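C3-degrading proteinase (CppA protein) (Streptococcus pneumoniae, PDB 3E0R) probably acts as a proteinase that degrades complement component C3, with two glyoxalase-related halves. Local coordinates at residues V6-N19 with T193-D207. Sequence-based numbering, arbitrary orientation.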
ATOM      1  N   VAL A   6      -3.478  17.230  17.988  1.00 44.02           N
ATOM      2  CA  VAL A   6      -2.145  16.507  18.202  1.00 43.32           C
ATOM      3  C   VAL A   6      -2.279  15.031  17.735  1.00 42.79           C
ATOM      4  O   VAL A   6      -3.218  14.318  18.189  1.00 44.25           O
ATOM      5  CB  VAL A   6      -1.676  16.575  19.679  1.00 44.11           C
ATOM      6  CG1 VAL A   6      -1.994  15.250  20.430  1.00 45.71           C
ATOM      7  CG2 VAL A   6      -0.152  16.970  19.783  1.00 46.56           C
ATOM      8  N   ASN A   7      -1.367  14.605  16.838  1.00 40.00           N
ATOM      9  CA  ASN A   7      -1.384  13.276  16.180  1.00 37.67           C
ATOM     10  C   ASN A   7      -2.444  13.115  15.061  1.00 36.28           C
ATOM     11  O   ASN A   7      -2.835  12.001  14.759  1.00 36.20           O
ATOM     12  CB  ASN A   7      -1.512  12.096  17.199  1.00 37.02           C
ATOM     13  CG  ASN A   7      -0.232  11.821  17.999  1.00 32.62           C
ATOM     14  OD1 ASN A   7       0.875  11.954  17.502  1.00 28.35           O
ATOM     15  ND2 ASN A   7      -0.397  11.379  19.219  1.00 26.87           N
ATOM     16  N   GLN A   8      -2.892  14.204  14.445  1.00 34.75           N
ATOM     17  CA  GLN A   8      -3.800  14.130  13.285  1.00 33.84           C
ATOM     18  C   GLN A   8      -3.089  13.612  12.013  1.00 31.94           C
ATOM     19  O   GLN A   8      -2.039  14.116  11.611  1.00 29.70           O
ATOM     20  CB  GLN A   8      -4.456  15.505  13.002  1.00 34.15           C
ATOM     21  CG  GLN A   8      -5.546  15.497  11.914  1.00 36.00           C
ATOM     22  CD  GLN A   8      -6.900  14.924  12.410  1.00 40.16           C
ATOM     23  OE1 GLN A   8      -7.954  15.567  12.260  1.00 39.99           O
ATOM     24  NE2 GLN A   8      -6.865  13.724  13.015  1.00 41.03           N
ATOM     25  N   ILE A   9      -3.726  12.636  11.368  1.00 30.88           N
ATOM     26  CA  ILE A   9      -3.140  11.873  10.282  1.00 30.28           C
ATOM     27  C   ILE A   9      -3.235  12.674   8.988  1.00 28.87           C
ATOM     28  O   ILE A   9      -4.317  13.074   8.549  1.00 29.00           O
ATOM     29  CB  ILE A   9      -3.773  10.474  10.182  1.00 30.40           C
ATOM     30  CG1 ILE A   9      -3.578   9.741  11.532  1.00 30.37           C
ATOM     31  CG2 ILE A   9      -3.186   9.682   8.978  1.00 29.57           C
ATOM     32  CD1 ILE A   9      -4.112   8.330  11.568  1.00 30.98           C
ATOM     33  N   VAL A  10      -2.055  12.963   8.441  1.00 26.58           N
ATOM     34  CA  VAL A  10      -1.891  13.673   7.195  1.00 24.89           C
ATOM     35  C   VAL A  10      -1.757  12.676   5.994  1.00 23.95           C
ATOM     36  O   VAL A  10      -2.370  12.883   4.952  1.00 22.13           O
ATOM     37  CB  VAL A  10      -0.632  14.606   7.300  1.00 25.95           C
ATOM     38  CG1 VAL A  10      -0.099  14.990   5.920  1.00 26.13           C
ATOM     39  CG2 VAL A  10      -0.973  15.826   8.136  1.00 23.22           C
ATOM     40  N   ARG A  11      -0.991  11.593   6.180  1.00 22.25           N
ATOM     41  CA  ARG A  11      -0.840  10.562   5.179  1.00 22.27           C
ATOM     42  C   ARG A  11      -0.450   9.219   5.796  1.00 20.52           C
ATOM     43  O   ARG A  11       0.271   9.170   6.750  1.00 18.73           O
ATOM     44  CB  ARG A  11       0.228  10.983   4.184  1.00 22.21           C
ATOM     45  CG  ARG A  11       0.223  10.155   2.883  1.00 25.17           C
ATOM     46  CD  ARG A  11       0.856  10.964   1.710  1.00 26.92           C
ATOM     47  NE  ARG A  11       2.304  10.991   1.804  1.00 30.89           N
ATOM     48  CZ  ARG A  11       3.059  12.042   2.187  1.00 31.64           C
ATOM     49  NH1 ARG A  11       4.387  11.874   2.218  1.00 32.18           N
ATOM     50  NH2 ARG A  11       2.536  13.234   2.505  1.00 29.91           N
ATOM     51  N   ILE A  12      -0.945   8.123   5.219  1.00 19.98           N
ATOM     52  CA  ILE A  12      -0.567   6.762   5.610  1.00 19.18           C
ATOM     53  C   ILE A  12       0.238   6.133   4.488  1.00 18.75           C
ATOM     54  O   ILE A  12      -0.205   6.115   3.303  1.00 19.27           O
ATOM     55  CB  ILE A  12      -1.798   5.889   5.987  1.00 18.94           C
ATOM     56  CG1 ILE A  12      -2.727   6.659   6.963  1.00 20.09           C
ATOM     57  CG2 ILE A  12      -1.341   4.543   6.614  1.00 20.38           C
ATOM     58  CD1 ILE A  12      -4.002   5.908   7.363  1.00 18.10           C
ATOM     59  N   ILE A  13       1.453   5.667   4.836  1.00 18.57           N
ATOM     60  CA  ILE A  13       2.351   4.978   3.885  1.00 18.05           C
ATOM     61  C   ILE A  13       2.593   3.488   4.299  1.00 18.14           C
ATOM     62  O   ILE A  13       3.201   3.199   5.345  1.00 18.88           O
ATOM     63  CB  ILE A  13       3.677   5.713   3.710  1.00 18.54           C
ATOM     64  CG1 ILE A  13       3.439   7.194   3.345  1.00 20.98           C
ATOM     65  CG2 ILE A  13       4.535   5.109   2.618  1.00 16.73           C
ATOM     66  CD1 ILE A  13       4.392   8.107   4.027  1.00 22.95           C
ATOM     67  N   PRO A  14       2.078   2.549   3.476  1.00 17.02           N
ATOM     68  CA  PRO A  14       2.324   1.132   3.654  1.00 16.15           C
ATOM     69  C   PRO A  14       3.719   0.770   3.172  1.00 15.55           C
ATOM     70  O   PRO A  14       4.272   1.455   2.289  1.00 14.14           O
ATOM     71  CB  PRO A  14       1.283   0.486   2.781  1.00 15.77           C
ATOM     72  CG  PRO A  14       1.012   1.543   1.695  1.00 17.10           C
ATOM     73  CD  PRO A  14       1.231   2.853   2.294  1.00 14.88           C
ATOM     74  N   THR A  15       4.314  -0.209   3.870  1.00 15.73           N
ATOM     75  CA  THR A  15       5.539  -0.884   3.479  1.00 15.76           C
ATOM     76  C   THR A  15       5.138  -2.314   3.210  1.00 16.20           C
ATOM     77  O   THR A  15       4.598  -3.001   4.096  1.00 15.20           O
ATOM     78  CB  THR A  15       6.656  -0.903   4.580  1.00 17.10           C
ATOM     79  OG1 THR A  15       7.074   0.447   4.885  1.00 16.44           O
ATOM     80  CG2 THR A  15       7.872  -1.796   4.120  1.00 13.87           C
ATOM     81  N   LEU A  16       5.400  -2.738   1.970  1.00 17.24           N
ATOM     82  CA  LEU A  16       5.267  -4.117   1.533  1.00 17.18           C
ATOM     83  C   LEU A  16       6.664  -4.731   1.434  1.00 17.35           C
ATOM     84  O   LEU A  16       7.592  -4.130   0.875  1.00 17.98           O
ATOM     85  CB  LEU A  16       4.544  -4.184   0.177  1.00 16.80           C
ATOM     86  CG  LEU A  16       3.141  -3.535   0.111  1.00 18.81           C
ATOM     87  CD1 LEU A  16       2.514  -3.746  -1.292  1.00 15.56           C
ATOM     88  CD2 LEU A  16       2.151  -4.067   1.217  1.00 17.17           C
ATOM     89  N   LYS A  17       6.813  -5.934   1.974  1.00 17.81           N
ATOM     90  CA  LYS A  17       8.032  -6.705   1.790  1.00 18.73           C
ATOM     91  C   LYS A  17       8.117  -7.286   0.355  1.00 19.04           C
ATOM     92  O   LYS A  17       7.099  -7.728  -0.212  1.00 18.24           O
ATOM     93  CB  LYS A  17       8.173  -7.760   2.877  1.00 17.35           C
ATOM     94  CG  LYS A  17       8.288  -7.112   4.203  1.00 17.61           C
ATOM     95  CD  LYS A  17       8.264  -8.123   5.348  1.00 20.20           C
ATOM     96  CE  LYS A  17       9.605  -8.861   5.561  1.00 18.59           C
ATOM     97  NZ  LYS A  17       9.446 -10.219   6.133  1.00 17.96           N
ATOM     98  N   ALA A  18       9.326  -7.185  -0.222  1.00 19.72           N
ATOM     99  CA  ALA A  18       9.632  -7.547  -1.619  1.00 20.53           C
ATOM    100  C   ALA A  18      10.753  -8.566  -1.577  1.00 21.25           C
ATOM    101  O   ALA A  18      11.670  -8.422  -0.795  1.00 20.73           O
ATOM    102  CB  ALA A  18      10.092  -6.334  -2.400  1.00 19.92           C
ATOM    103  N   ASN A  19      10.667  -9.606  -2.406  1.00 22.63           N
ATOM    104  CA  ASN A  19      11.727 -10.625  -2.499  1.00 22.83           C
ATOM    105  C   ASN A  19      12.804 -10.178  -3.479  1.00 23.53           C
ATOM    106  O   ASN A  19      13.897  -9.819  -3.072  1.00 23.69           O
ATOM    107  CB  ASN A  19      11.152 -12.007  -2.885  1.00 22.67           C
ATOM    108  CG  ASN A  19      12.247 -13.104  -3.096  1.00 23.07           C
ATOM    109  OD1 ASN A  19      13.452 -12.877  -2.924  1.00 23.51           O
ATOM    110  ND2 ASN A  19      11.802 -14.296  -3.472  1.00 21.48           N
ATOM    111  N   THR A 193       6.998 -13.596   6.534  1.00 23.67           N
ATOM    112  CA  THR A 193       6.352 -13.678   5.217  1.00 23.19           C
ATOM    113  C   THR A 193       6.599 -12.414   4.429  1.00 22.34           C
ATOM    114  O   THR A 193       6.917 -11.390   5.034  1.00 23.16           O
ATOM    115  CB  THR A 193       4.803 -13.862   5.351  1.00 23.63           C
ATOM    116  OG1 THR A 193       4.280 -12.781   6.148  1.00 25.95           O
ATOM    117  CG2 THR A 193       4.426 -15.273   5.988  1.00 20.73           C
ATOM    118  N   TRP A 194       6.445 -12.474   3.101  1.00 21.30           N
ATOM    119  CA  TRP A 194       6.358 -11.247   2.225  1.00 20.88           C
ATOM    120  C   TRP A 194       4.967 -10.667   2.244  1.00 20.52           C
ATOM    121  O   TRP A 194       4.045 -11.228   1.647  1.00 22.30           O
ATOM    122  CB  TRP A 194       6.781 -11.562   0.772  1.00 20.72           C
ATOM    123  CG  TRP A 194       8.276 -11.895   0.650  1.00 20.35           C
ATOM    124  CD1 TRP A 194       9.330 -11.022   0.806  1.00 20.52           C
ATOM    125  CD2 TRP A 194       8.871 -13.193   0.396  1.00 20.75           C
ATOM    126  NE1 TRP A 194      10.525 -11.690   0.665  1.00 20.02           N
ATOM    127  CE2 TRP A 194      10.274 -13.011   0.381  1.00 20.24           C
ATOM    128  CE3 TRP A 194       8.351 -14.469   0.132  1.00 19.38           C
ATOM    129  CZ2 TRP A 194      11.152 -14.052   0.145  1.00 19.99           C
ATOM    130  CZ3 TRP A 194       9.226 -15.510  -0.109  1.00 20.37           C
ATOM    131  CH2 TRP A 194      10.620 -15.294  -0.096  1.00 20.99           C
ATOM    132  N   ASP A 195       4.755  -9.579   2.971  1.00 19.52           N
ATOM    133  CA  ASP A 195       3.381  -9.041   3.144  1.00 18.65           C
ATOM    134  C   ASP A 195       3.514  -7.597   3.543  1.00 17.74           C
ATOM    135  O   ASP A 195       4.615  -7.126   3.635  1.00 16.69           O
ATOM    136  CB  ASP A 195       2.642  -9.798   4.267  1.00 17.93           C
ATOM    137  CG  ASP A 195       1.097  -9.710   4.156  1.00 18.15           C
ATOM    138  OD1 ASP A 195       0.504  -8.863   3.430  1.00 13.01           O
ATOM    139  OD2 ASP A 195       0.490 -10.554   4.802  1.00 12.87           O
ATOM    140  N   LEU A 196       2.394  -6.936   3.829  1.00 16.40           N
ATOM    141  CA  LEU A 196       2.395  -5.667   4.539  1.00 16.07           C
ATOM    142  C   LEU A 196       3.046  -5.804   5.954  1.00 15.63           C
ATOM    143  O   LEU A 196       2.571  -6.594   6.789  1.00 14.43           O
ATOM    144  CB  LEU A 196       0.932  -5.136   4.670  1.00 15.94           C
ATOM    145  CG  LEU A 196       0.721  -3.850   5.503  1.00 16.58           C
ATOM    146  CD1 LEU A 196       1.182  -2.543   4.732  1.00 17.52           C
ATOM    147  CD2 LEU A 196      -0.725  -3.784   5.976  1.00 15.93           C
ATOM    148  N   SER A 197       4.111  -5.036   6.197  1.00 15.40           N
ATOM    149  CA  SER A 197       4.892  -5.166   7.405  1.00 16.65           C
ATOM    150  C   SER A 197       4.898  -3.922   8.267  1.00 17.13           C
ATOM    151  O   SER A 197       5.121  -4.017   9.465  1.00 15.83           O
ATOM    152  CB  SER A 197       6.316  -5.515   7.076  1.00 17.14           C
ATOM    153  OG  SER A 197       6.945  -4.496   6.324  1.00 19.20           O
HETATM  154  N   MSE A 198       4.646  -2.768   7.649  1.00 17.38           N
HETATM  155  CA  MSE A 198       4.519  -1.525   8.367  1.00 17.99           C
HETATM  156  C   MSE A 198       3.520  -0.570   7.739  1.00 16.08           C
HETATM  157  O   MSE A 198       3.392  -0.478   6.549  1.00 15.19           O
HETATM  158  CB  MSE A 198       5.886  -0.879   8.437  1.00 17.86           C
HETATM  159  CG  MSE A 198       5.915   0.464   9.140  1.00 20.31           C
HETATM  160 SE   MSE A 198       7.766   0.943   9.462  0.80 25.49          SE
HETATM  161  CE  MSE A 198       7.755   2.673   8.571  1.00 22.08           C
ATOM    162  N   LEU A 199       2.827   0.168   8.582  1.00 15.93           N
ATOM    163  CA  LEU A 199       2.085   1.374   8.181  1.00 15.50           C
ATOM    164  C   LEU A 199       2.794   2.569   8.826  1.00 15.17           C
ATOM    165  O   LEU A 199       3.055   2.544  10.019  1.00 15.53           O
ATOM    166  CB  LEU A 199       0.641   1.260   8.660  1.00 14.54           C
ATOM    167  CG  LEU A 199      -0.127   0.134   7.952  1.00 14.49           C
ATOM    168  CD1 LEU A 199      -1.326  -0.393   8.711  1.00 10.35           C
ATOM    169  CD2 LEU A 199      -0.560   0.638   6.586  1.00 14.77           C
ATOM    170  N   LYS A 200       3.172   3.572   8.043  1.00 14.95           N
ATOM    171  CA  LYS A 200       3.712   4.797   8.605  1.00 14.86           C
ATOM    172  C   LYS A 200       2.677   5.912   8.586  1.00 14.89           C
ATOM    173  O   LYS A 200       2.047   6.151   7.571  1.00 15.22           O
ATOM    174  CB  LYS A 200       4.939   5.239   7.838  1.00 15.49           C
ATOM    175  CG  LYS A 200       5.623   6.400   8.477  1.00 16.97           C
ATOM    176  CD  LYS A 200       6.473   7.189   7.593  1.00 20.94           C
ATOM    177  CE  LYS A 200       7.877   6.707   7.616  1.00 26.73           C
ATOM    178  NZ  LYS A 200       8.081   5.637   8.603  1.00 28.24           N
ATOM    179  N   PHE A 201       2.487   6.575   9.721  1.00 14.84           N
ATOM    180  CA  PHE A 201       1.539   7.658   9.849  1.00 15.27           C
ATOM    181  C   PHE A 201       2.291   8.974   9.984  1.00 14.85           C
ATOM    182  O   PHE A 201       3.033   9.188  10.953  1.00 14.20           O
ATOM    183  CB  PHE A 201       0.629   7.431  11.062  1.00 15.40           C
ATOM    184  CG  PHE A 201      -0.049   6.106  11.042  1.00 15.63           C
ATOM    185  CD1 PHE A 201      -1.361   5.993  10.654  1.00 18.77           C
ATOM    186  CD2 PHE A 201       0.626   4.966  11.434  1.00 17.30           C
ATOM    187  CE1 PHE A 201      -1.972   4.763  10.618  1.00 17.13           C
ATOM    188  CE2 PHE A 201       0.029   3.766  11.426  1.00 18.82           C
ATOM    189  CZ  PHE A 201      -1.281   3.652  10.981  1.00 16.94           C
ATOM    190  N   LEU A 202       2.130   9.830   8.988  1.00 14.77           N
ATOM    191  CA  LEU A 202       2.607  11.187   9.076  1.00 15.78           C
ATOM    192  C   LEU A 202       1.494  12.049   9.692  1.00 16.35           C
ATOM    193  O   LEU A 202       0.344  12.016   9.238  1.00 18.12           O
ATOM    194  CB  LEU A 202       3.027  11.696   7.708  1.00 15.72           C
ATOM    195  CG  LEU A 202       4.149  10.972   6.965  1.00 16.09           C
ATOM    196  CD1 LEU A 202       4.563  11.818   5.757  1.00 16.24           C
ATOM    197  CD2 LEU A 202       5.365  10.729   7.833  1.00 12.56           C
ATOM    198  N   VAL A 203       1.845  12.806  10.722  1.00 16.64           N
ATOM    199  CA  VAL A 203       0.895  13.493  11.618  1.00 17.17           C
ATOM    200  C   VAL A 203       1.274  14.956  11.698  1.00 17.64           C
ATOM    201  O   VAL A 203       2.438  15.293  11.467  1.00 17.46           O
ATOM    202  CB  VAL A 203       0.846  12.887  13.088  1.00 17.00           C
ATOM    203  CG1 VAL A 203       0.290  11.484  13.085  1.00 14.92           C
ATOM    204  CG2 VAL A 203       2.224  12.890  13.757  1.00 16.11           C
ATOM    205  N   ASN A 204       0.268  15.800  11.947  1.00 18.42           N
ATOM    206  CA  ASN A 204       0.408  17.250  12.130  1.00 20.62           C
ATOM    207  C   ASN A 204       1.459  17.636  13.212  1.00 21.33           C
ATOM    208  O   ASN A 204       2.401  18.393  12.954  1.00 21.23           O
ATOM    209  CB  ASN A 204      -0.981  17.877  12.487  1.00 21.13           C
ATOM    210  CG  ASN A 204      -1.556  17.304  13.828  1.00 24.59           C
ATOM    211  OD1 ASN A 204      -1.268  16.127  14.175  1.00 23.50           O
ATOM    212  ND2 ASN A 204      -2.285  18.145  14.618  1.00 26.33           N
ATOM    213  N   GLU A 205       1.264  17.102  14.417  1.00 22.81           N
ATOM    214  CA  GLU A 205       2.186  17.254  15.533  1.00 23.43           C
ATOM    215  C   GLU A 205       2.255  15.889  16.179  1.00 22.47           C
ATOM    216  O   GLU A 205       1.236  15.219  16.309  1.00 23.15           O
ATOM    217  CB  GLU A 205       1.677  18.298  16.539  1.00 23.86           C
ATOM    218  CG  GLU A 205       2.750  18.688  17.572  1.00 25.17           C
ATOM    219  CD  GLU A 205       2.175  19.315  18.853  1.00 28.75           C
ATOM    220  OE1 GLU A 205       1.237  20.158  18.729  1.00 35.25           O
ATOM    221  OE2 GLU A 205       2.688  18.977  19.973  1.00 35.50           O
ATOM    222  N   LEU A 206       3.451  15.464  16.567  1.00 21.50           N
ATOM    223  CA  LEU A 206       3.614  14.172  17.214  1.00 20.29           C
ATOM    224  C   LEU A 206       3.404  14.275  18.758  1.00 20.15           C
ATOM    225  O   LEU A 206       4.045  15.075  19.410  1.00 19.88           O
ATOM    226  CB  LEU A 206       4.986  13.606  16.852  1.00 20.57           C
ATOM    227  CG  LEU A 206       5.352  12.253  17.473  1.00 20.51           C
ATOM    228  CD1 LEU A 206       4.464  11.211  16.882  1.00 17.84           C
ATOM    229  CD2 LEU A 206       6.842  11.945  17.295  1.00 18.08           C
ATOM    230  N   ASP A 207       2.471  13.511  19.335  1.00 19.68           N
ATOM    231  CA  ASP A 207       2.402  13.436  20.799  1.00 19.15           C
ATOM    232  C   ASP A 207       2.778  12.063  21.325  1.00 18.32           C
ATOM    233  O   ASP A 207       2.007  11.122  21.249  1.00 19.08           O
ATOM    234  CB  ASP A 207       1.051  13.811  21.357  1.00 19.03           C
ATOM    235  CG  ASP A 207       1.045  13.799  22.892  1.00 19.39           C
ATOM    236  OD1 ASP A 207       1.990  14.299  23.574  1.00 22.38           O
ATOM    237  OD2 ASP A 207       0.090  13.272  23.438  1.00 22.32           O
TER
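Asn-7 grips the backbone of Asp-207 at two points. Asn-7 OD1 accepts from Asp-207 N at 2.9 Å, with the donor above the amide's carbonyl plane. Asn-7 ND2 gives to Asp-207 O at 3.2 Å, and that oxygen lies close to the plane of the Asn-7 amide. These two bonds fix the rotation of the amide. Beyond them, strands 11-18 and 196-203 run antiparallel, with paired bonds between Ile-13 and Lys-200. Two classic beta bulges interrupt the register. At one, Val-10 and Arg-11 face Leu-202; at the other, Ser-197 and Met-198 face Thr-15. On one face, Ile-9 CD1 reaches Phe-201 CD1 at 3.7 Å, and Ile-12 lies alongside the same ring. Pro-14 CB meets Leu-196 CD1 at 3.6 Å. On the other face, Leu-202 CD1 sits over one face of the Arg-11 guanidinium, and Arg-11 NE is hydrogen-bonded to Glu-53 O. A bend at chi3 (78°) of Lys-17 brings NZ to Thr-193 O, a hydrogen bond of 3.0 Å; Asn-190 O accepts from NZ as well. Asn-19 CB lies over the five-membered ring of Trp-194, a CH-pi contact 3.9 Å from its centroid. The indole NE1 is held by Ala-60 O. The pair joins the two halves within one mixed sheet. Strand 53-59 flanks strand 9-18, whose main run is 11-18; 238-243 flanks 196-203; 151-159 of the second sheet packs on Pro-14, Leu-196 and Leu-199. Asp-207 caps helix 208-214.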